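Local coordinates for protein RTX-adhesin (Marinomonas primoryensis, PDB 5IRB) that belongs to a 1.5-MDa calcium-binding adhesin that attaches its Antarctic bacterium to diatoms and ice, this part comprising tandem beta-sandwich domains probably near its cell-surface end, at residues Ser211-Thr216 against Gly245-Glu250; Asp289-Ser294 against Asp303-Ser308. All blocks are in the same frame, centred on the assembly; numbering follows the deposited sequence.

Interaction 1 of 2, residues Ser211-Thr216 against Gly245-Glu250; sequences SADAGT and GGDIAE. With CA (calcium ion), chain D.
Asp213 and Asp247 grip each other through a two-way pair of hydrogen bonds. Asp213 N donates to Asp247 OD2 over 2.8 Å, nearly straight, reaching the carboxylate on its anti side and 33° out of its plane. In return, Asp247 N donates to Asp213 O, also at 2.8 Å. With CG of Asp247 beside its own backbone N (chi1 -74°), the carboxylate lies where OD2 can also pack 3.4 Å from Ala212 CA. The planes of the two carboxylates are tilted only 16° from one another, and their OD2 atoms approach to 4.2 Å; two waters bridging them probably ease the repulsion. One of these waters, which donates to Asp247 OD2 and weakly to Asp213 OD2, also binds the calcium ion, making Asp247 a second-shell residue of that site. Ser211 O is a direct calcium ligand at 2.4 Å, alongside Asp209 and Asp296.

Behind this polar end, Gly245 to Ile248 forms a type II' turn, closed by Ile248 N donating to Gly245 O, that presents Asp247. Gly246 CA lies 3.5 Å from Asp213 O, and Ile248 CD1 packs 3.7 Å from Gly215 CA. The contact thus joins the linker after strand 197-208 to the loop between strands 236-244 and 253-258, with Ala212 and Ala214 resting on Val302 of strand 301-312.

Interaction 2 of 2, residues Asp289-Ser294 against Asp303-Ser308; sequences DAVVTS and DTTGSS
Ala290 pairs with Gly306, and Val292 with Thr304, as the hydrogen-bonded pairs of an antiparallel hairpin. Each pair exchanges two N-H to O bonds, and the four angles at hydrogen, 163° to 172°, show them all to be nearly straight. Val292 O takes a second donor besides Thr304 N: a water at 2.8 Å, which also donates to Ser294 OG and is hydrogen-bonded to Thr304 OG1. The latter hydroxyl probably also accepts from Gly215 N, while Ser294 OG bonds to Asp252.

On the face bearing Asp289, Val291 and Thr293, side-chain hydrogen bonding is clear at the Thr293-Asp303 pair. Thr293 OG1 donates to Asp303 OD1 over 2.8 Å, on the syn side of the carboxylate and 29° out of its plane; the two side chains run alongside each other. At the other end, Ser307 OG meets Asp289 OD1 at 2.5 Å, so short that the details of this bond are doubtful. Between them Val291 only packs, CG1 lying 3.7 Å from Asp303 CG and CG2 facing Thr305 OG1.

The strand axes approach to 4.6 Å. Strand 253-258 borders strand 287-295 within the mixed sheet, while Ala290, Val292 and Thr304 turn inward onto strand 216-219, the packing of a beta sandwich.

Interactions 1 and 2 lie 11 Å apart between centres and touch directly at the end of the domain that carries the calcium bound by Asp209, Ser211 and Asp296. The probable bond to Thr304 OG1, 3.0 Å from Gly215 N, joins the loop of 211-216 to the hairpin strand 303-308. On the other segments, Ile248 CA packs 3.3 Å from Ser294 OG, and Asp247 O lies 3.5 Å from Ser294 CB. Asp296 lies just beyond 289-294, and its side chain comes about 4 Å from that of Asp247. Linker, turn and hairpin therefore converge on one metal site at the domain junction, consistent with calcium stiffening the linker between successive domains.

Interaction 1 of 2, residues Ser211-Thr216 against Gly245-Glu250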
ATOM      1  N   SER A 211       7.240  -9.998  22.865  1.00 41.39           N
ATOM      2  CA  SER A 211       7.694 -10.150  24.244  1.00 42.42           C
ATOM      3  C   SER A 211       9.070  -9.588  24.474  1.00 43.65           C
ATOM      4  O   SER A 211       9.927  -9.595  23.586  1.00 44.79           O
ATOM      5  CB  SER A 211       7.675 -11.620  24.688  1.00 43.79           C
ATOM      6  OG  SER A 211       8.610 -12.399  23.976  1.00 44.71           O
ATOM      7  N   ALA A 212       9.244  -9.082  25.689  1.00 43.94           N
ATOM      8  CA  ALA A 212      10.523  -8.651  26.208  1.00 42.52           C
ATOM      9  C   ALA A 212      11.084  -9.772  27.080  1.00 41.71           C
ATOM     10  O   ALA A 212      10.336 -10.646  27.515  1.00 41.63           O
ATOM     11  CB  ALA A 212      10.379  -7.353  26.999  1.00 41.47           C
ATOM     12  N   ASP A 213      12.398  -9.765  27.295  1.00 40.75           N
ATOM     13  CA  ASP A 213      13.099 -10.899  27.888  1.00 41.76           C
ATOM     14  C   ASP A 213      13.632 -10.595  29.294  1.00 39.41           C
ATOM     15  O   ASP A 213      14.348  -9.624  29.497  1.00 39.14           O
ATOM     16  CB  ASP A 213      14.253 -11.332  26.985  1.00 43.17           C
ATOM     17  CG  ASP A 213      13.767 -11.832  25.641  1.00 45.76           C
ATOM     18  OD1 ASP A 213      12.770 -12.589  25.623  1.00 47.13           O
ATOM     19  OD2 ASP A 213      14.349 -11.437  24.608  1.00 47.49           O
ATOM     20  N   ALA A 214      13.247 -11.424  30.254  1.00 38.35           N
ATOM     21  CA  ALA A 214      13.736 -11.300  31.624  1.00 37.41           C
ATOM     22  C   ALA A 214      15.232 -11.601  31.672  1.00 36.62           C
ATOM     23  O   ALA A 214      15.738 -12.387  30.865  1.00 38.34           O
ATOM     24  CB  ALA A 214      12.976 -12.230  32.550  1.00 37.36           C
ATOM     25  N   GLY A 215      15.942 -10.933  32.571  1.00 35.93           N
ATOM     26  CA  GLY A 215      17.332 -11.251  32.849  1.00 35.91           C
ATOM     27  C   GLY A 215      17.478 -12.006  34.159  1.00 36.00           C
ATOM     28  O   GLY A 215      16.713 -12.930  34.454  1.00 36.31           O
ATOM     29  N   THR A 216      18.455 -11.582  34.958  1.00 36.67           N
ATOM     30  CA  THR A 216      18.747 -12.192  36.262  1.00 36.59           C
ATOM     31  C   THR A 216      18.897 -11.104  37.305  1.00 35.46           C
ATOM     32  O   THR A 216      19.687 -10.170  37.146  1.00 35.07           O
ATOM     33  CB  THR A 216      20.023 -13.042  36.242  1.00 37.67           C
ATOM     34  OG1 THR A 216      19.897 -14.065  35.251  1.00 39.04           O
ATOM     35  CG2 THR A 216      20.235 -13.717  37.588  1.00 38.87           C
ATOM     36  N   GLY A 245      21.295  -9.000  32.078  1.00 35.34           N
ATOM     37  CA  GLY A 245      20.790  -9.985  31.131  1.00 35.71           C
ATOM     38  C   GLY A 245      19.460  -9.604  30.503  1.00 35.32           C
ATOM     39  O   GLY A 245      18.786  -8.668  30.952  1.00 34.51           O
ATOM     40  N   GLY A 246      19.058 -10.346  29.477  1.00 35.95           N
ATOM     41  CA  GLY A 246      17.785 -10.082  28.822  1.00 36.25           C
ATOM     42  C   GLY A 246      17.688  -8.624  28.407  1.00 35.50           C
ATOM     43  O   GLY A 246      18.652  -8.060  27.890  1.00 36.48           O
ATOM     44  N   ASP A 247      16.537  -8.007  28.651  1.00 35.11           N
ATOM     45  CA  ASP A 247      16.336  -6.601  28.331  1.00 34.98           C
ATOM     46  C   ASP A 247      16.566  -5.660  29.505  1.00 34.49           C
ATOM     47  O   ASP A 247      16.232  -4.476  29.426  1.00 34.13           O
ATOM     48  CB  ASP A 247      14.918  -6.406  27.796  1.00 35.96           C
ATOM     49  CG  ASP A 247      14.769  -6.935  26.403  1.00 36.60           C
ATOM     50  OD1 ASP A 247      15.702  -6.745  25.590  1.00 35.99           O
ATOM     51  OD2 ASP A 247      13.760  -7.609  26.164  1.00 37.83           O
ATOM     52  N   ILE A 248      17.139  -6.170  30.590  1.00 35.00           N
ATOM     53  CA  ILE A 248      17.434  -5.309  31.734  1.00 34.49           C
ATOM     54  C   ILE A 248      18.434  -4.231  31.309  1.00 34.40           C
ATOM     55  O   ILE A 248      19.422  -4.517  30.624  1.00 35.23           O
ATOM     56  CB  ILE A 248      17.989  -6.110  32.952  1.00 33.93           C
ATOM     57  CG1 ILE A 248      16.927  -7.073  33.492  1.00 34.16           C
ATOM     58  CG2 ILE A 248      18.463  -5.164  34.045  1.00 33.94           C
ATOM     59  CD1 ILE A 248      17.406  -7.978  34.647  1.00 34.72           C
ATOM     60  N   ALA A 249      18.193  -2.991  31.720  1.00 34.41           N
ATOM     61  CA  ALA A 249      19.053  -1.905  31.288  1.00 35.32           C
ATOM     62  C   ALA A 249      19.281  -0.900  32.408  1.00 36.19           C
ATOM     63  O   ALA A 249      18.445  -0.768  33.297  1.00 36.90           O
ATOM     64  CB  ALA A 249      18.443  -1.213  30.085  1.00 36.28           C
ATOM     65  N   GLU A 250      20.411  -0.204  32.361  1.00 36.74           N
ATOM     66  CA  GLU A 250      20.652   0.939  33.242  1.00 38.62           C
ATOM     67  C   GLU A 250      19.436   1.848  33.283  1.00 39.58           C
ATOM     68  O   GLU A 250      18.891   2.185  32.245  1.00 39.85           O
ATOM     69  CB  GLU A 250      21.862   1.749  32.782  1.00 40.53           C
ATOM     70  CG  GLU A 250      22.218   2.892  33.732  1.00 42.82           C
ATOM     71  CD  GLU A 250      23.365   3.735  33.227  1.00 45.58           C
ATOM     72  OE1 GLU A 250      23.909   3.414  32.149  1.00 44.69           O
ATOM     73  OE2 GLU A 250      23.741   4.704  33.925  1.00 49.78           O
TER
HETATM   74 CA    CA D 602      11.407  -8.432  22.142  1.00 34.81          CA
HETATM   75  O   HOH W   1      13.039  -8.765  24.039  1.00 26.52           O
HETATM   76  O   HOH W   2      16.878  -9.542  25.036  1.00 39.50           O
HETATM   77  O   HOH W   3      11.879 -10.374  21.433  1.00 30.41           O
HETATM   78  O   HOH W   4      13.356  -7.429  21.304  1.00 43.69           O

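Interaction 2 of 2, residues Asp289-Ser294 against Asp303-Ser308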
ATOM      1  N   ASP A 289      11.136 -10.050  47.761  1.00 40.45           N
ATOM      2  CA  ASP A 289      11.561 -10.095  46.378  1.00 39.76           C
ATOM      3  C   ASP A 289      12.063  -8.737  45.924  1.00 38.28           C
ATOM      4  O   ASP A 289      11.571  -7.690  46.366  1.00 39.01           O
ATOM      5  CB  ASP A 289      10.401 -10.518  45.465  1.00 41.10           C
ATOM      6  CG  ASP A 289      10.101 -11.992  45.572  1.00 43.37           C
ATOM      7  OD1 ASP A 289      10.983 -12.739  46.039  1.00 42.57           O
ATOM      8  OD2 ASP A 289       8.987 -12.405  45.201  1.00 47.27           O
ATOM      9  N   ALA A 290      13.034  -8.754  45.024  1.00 36.23           N
ATOM     10  CA  ALA A 290      13.401  -7.550  44.322  1.00 35.23           C
ATOM     11  C   ALA A 290      12.909  -7.749  42.887  1.00 34.45           C
ATOM     12  O   ALA A 290      13.216  -8.770  42.255  1.00 33.41           O
ATOM     13  CB  ALA A 290      14.916  -7.309  44.383  1.00 34.98           C
ATOM     14  N   VAL A 291      12.127  -6.798  42.386  1.00 34.36           N
ATOM     15  CA  VAL A 291      11.545  -6.918  41.044  1.00 34.62           C
ATOM     16  C   VAL A 291      12.041  -5.818  40.112  1.00 33.59           C
ATOM     17  O   VAL A 291      11.918  -4.638  40.423  1.00 34.31           O
ATOM     18  CB  VAL A 291      10.013  -6.893  41.078  1.00 35.67           C
ATOM     19  CG1 VAL A 291       9.423  -7.065  39.650  1.00 35.80           C
ATOM     20  CG2 VAL A 291       9.502  -7.990  41.977  1.00 36.70           C
ATOM     21  N   VAL A 292      12.658  -6.210  39.003  1.00 32.22           N
ATOM     22  CA  VAL A 292      13.130  -5.236  38.013  1.00 32.18           C
ATOM     23  C   VAL A 292      12.176  -5.196  36.813  1.00 32.49           C
ATOM     24  O   VAL A 292      11.789  -6.235  36.275  1.00 32.43           O
ATOM     25  CB  VAL A 292      14.559  -5.537  37.564  1.00 31.43           C
ATOM     26  CG1 VAL A 292      14.982  -4.630  36.388  1.00 31.28           C
ATOM     27  CG2 VAL A 292      15.515  -5.371  38.774  1.00 31.93           C
ATOM     28  N   THR A 293      11.744  -3.987  36.457  1.00 33.26           N
ATOM     29  CA  THR A 293      10.837  -3.775  35.332  1.00 34.73           C
ATOM     30  C   THR A 293      11.643  -3.299  34.121  1.00 34.94           C
ATOM     31  O   THR A 293      12.313  -2.266  34.183  1.00 34.00           O
ATOM     32  CB  THR A 293       9.734  -2.767  35.658  1.00 35.54           C
ATOM     33  OG1 THR A 293       8.883  -3.318  36.673  1.00 36.85           O
ATOM     34  CG2 THR A 293       8.879  -2.471  34.389  1.00 36.32           C
ATOM     35  N   SER A 294      11.616  -4.086  33.045  1.00 35.53           N
ATOM     36  CA  SER A 294      12.326  -3.715  31.833  1.00 35.43           C
ATOM     37  C   SER A 294      11.423  -3.619  30.597  1.00 35.95           C
ATOM     38  O   SER A 294      10.252  -3.969  30.619  1.00 36.07           O
ATOM     39  CB  SER A 294      13.457  -4.705  31.572  1.00 35.38           C
ATOM     40  OG  SER A 294      14.326  -4.830  32.709  1.00 35.72           O
ATOM     41  N   ASP A 303       8.990  -8.193  33.820  1.00 35.72           N
ATOM     42  CA  ASP A 303       9.512  -8.200  35.199  1.00 35.34           C
ATOM     43  C   ASP A 303      10.509  -9.334  35.427  1.00 35.27           C
ATOM     44  O   ASP A 303      10.238 -10.476  35.043  1.00 37.18           O
ATOM     45  CB  ASP A 303       8.358  -8.314  36.205  1.00 35.94           C
ATOM     46  CG  ASP A 303       7.651  -6.979  36.446  1.00 37.06           C
ATOM     47  OD1 ASP A 303       8.159  -5.945  35.953  1.00 35.89           O
ATOM     48  OD2 ASP A 303       6.576  -6.963  37.100  1.00 37.86           O
ATOM     49  N   THR A 304      11.651  -9.014  36.050  1.00 34.03           N
ATOM     50  CA  THR A 304      12.632 -10.005  36.437  1.00 34.23           C
ATOM     51  C   THR A 304      12.704 -10.009  37.977  1.00 34.98           C
ATOM     52  O   THR A 304      12.811  -8.947  38.614  1.00 33.51           O
ATOM     53  CB  THR A 304      14.035  -9.703  35.860  1.00 34.05           C
ATOM     54  OG1 THR A 304      13.974  -9.599  34.438  1.00 34.76           O
ATOM     55  CG2 THR A 304      15.028 -10.801  36.239  1.00 34.57           C
ATOM     56  N   THR A 305      12.637 -11.197  38.568  1.00 35.96           N
ATOM     57  CA  THR A 305      12.521 -11.287  40.017  1.00 37.01           C
ATOM     58  C   THR A 305      13.720 -12.016  40.637  1.00 36.66           C
ATOM     59  O   THR A 305      14.130 -13.078  40.161  1.00 36.13           O
ATOM     60  CB  THR A 305      11.193 -11.966  40.410  1.00 38.82           C
ATOM     61  OG1 THR A 305      10.103 -11.140  39.979  1.00 39.80           O
ATOM     62  CG2 THR A 305      11.088 -12.166  41.916  1.00 39.79           C
ATOM     63  N   GLY A 306      14.269 -11.422  41.697  1.00 36.50           N
ATOM     64  CA  GLY A 306      15.226 -12.089  42.574  1.00 37.42           C
ATOM     65  C   GLY A 306      14.679 -12.119  43.997  1.00 38.58           C
ATOM     66  O   GLY A 306      14.026 -11.177  44.456  1.00 39.47           O
ATOM     67  N   SER A 307      14.931 -13.220  44.695  1.00 39.38           N
ATOM     68  CA  SER A 307      14.297 -13.462  45.979  1.00 41.95           C
ATOM     69  C   SER A 307      15.359 -13.486  47.083  1.00 42.12           C
ATOM     70  O   SER A 307      16.487 -13.897  46.834  1.00 44.02           O
ATOM     71  CB  SER A 307      13.508 -14.771  45.931  1.00 43.14           C
ATOM     72  OG  SER A 307      12.326 -14.615  45.141  1.00 43.86           O
ATOM     73  N   SER A 308      15.014 -13.005  48.278  1.00 42.13           N
ATOM     74  CA  SER A 308      15.984 -12.850  49.356  1.00 43.04           C
ATOM     75  C   SER A 308      15.388 -13.327  50.658  1.00 44.68           C
ATOM     76  O   SER A 308      14.189 -13.197  50.872  1.00 44.03           O
ATOM     77  CB  SER A 308      16.434 -11.397  49.523  1.00 42.91           C
ATOM     78  OG  SER A 308      17.369 -11.276  50.590  1.00 44.20           O
TER
HETATM   79  O   HOH W   5      13.131  -7.105  33.940  1.00 30.75           O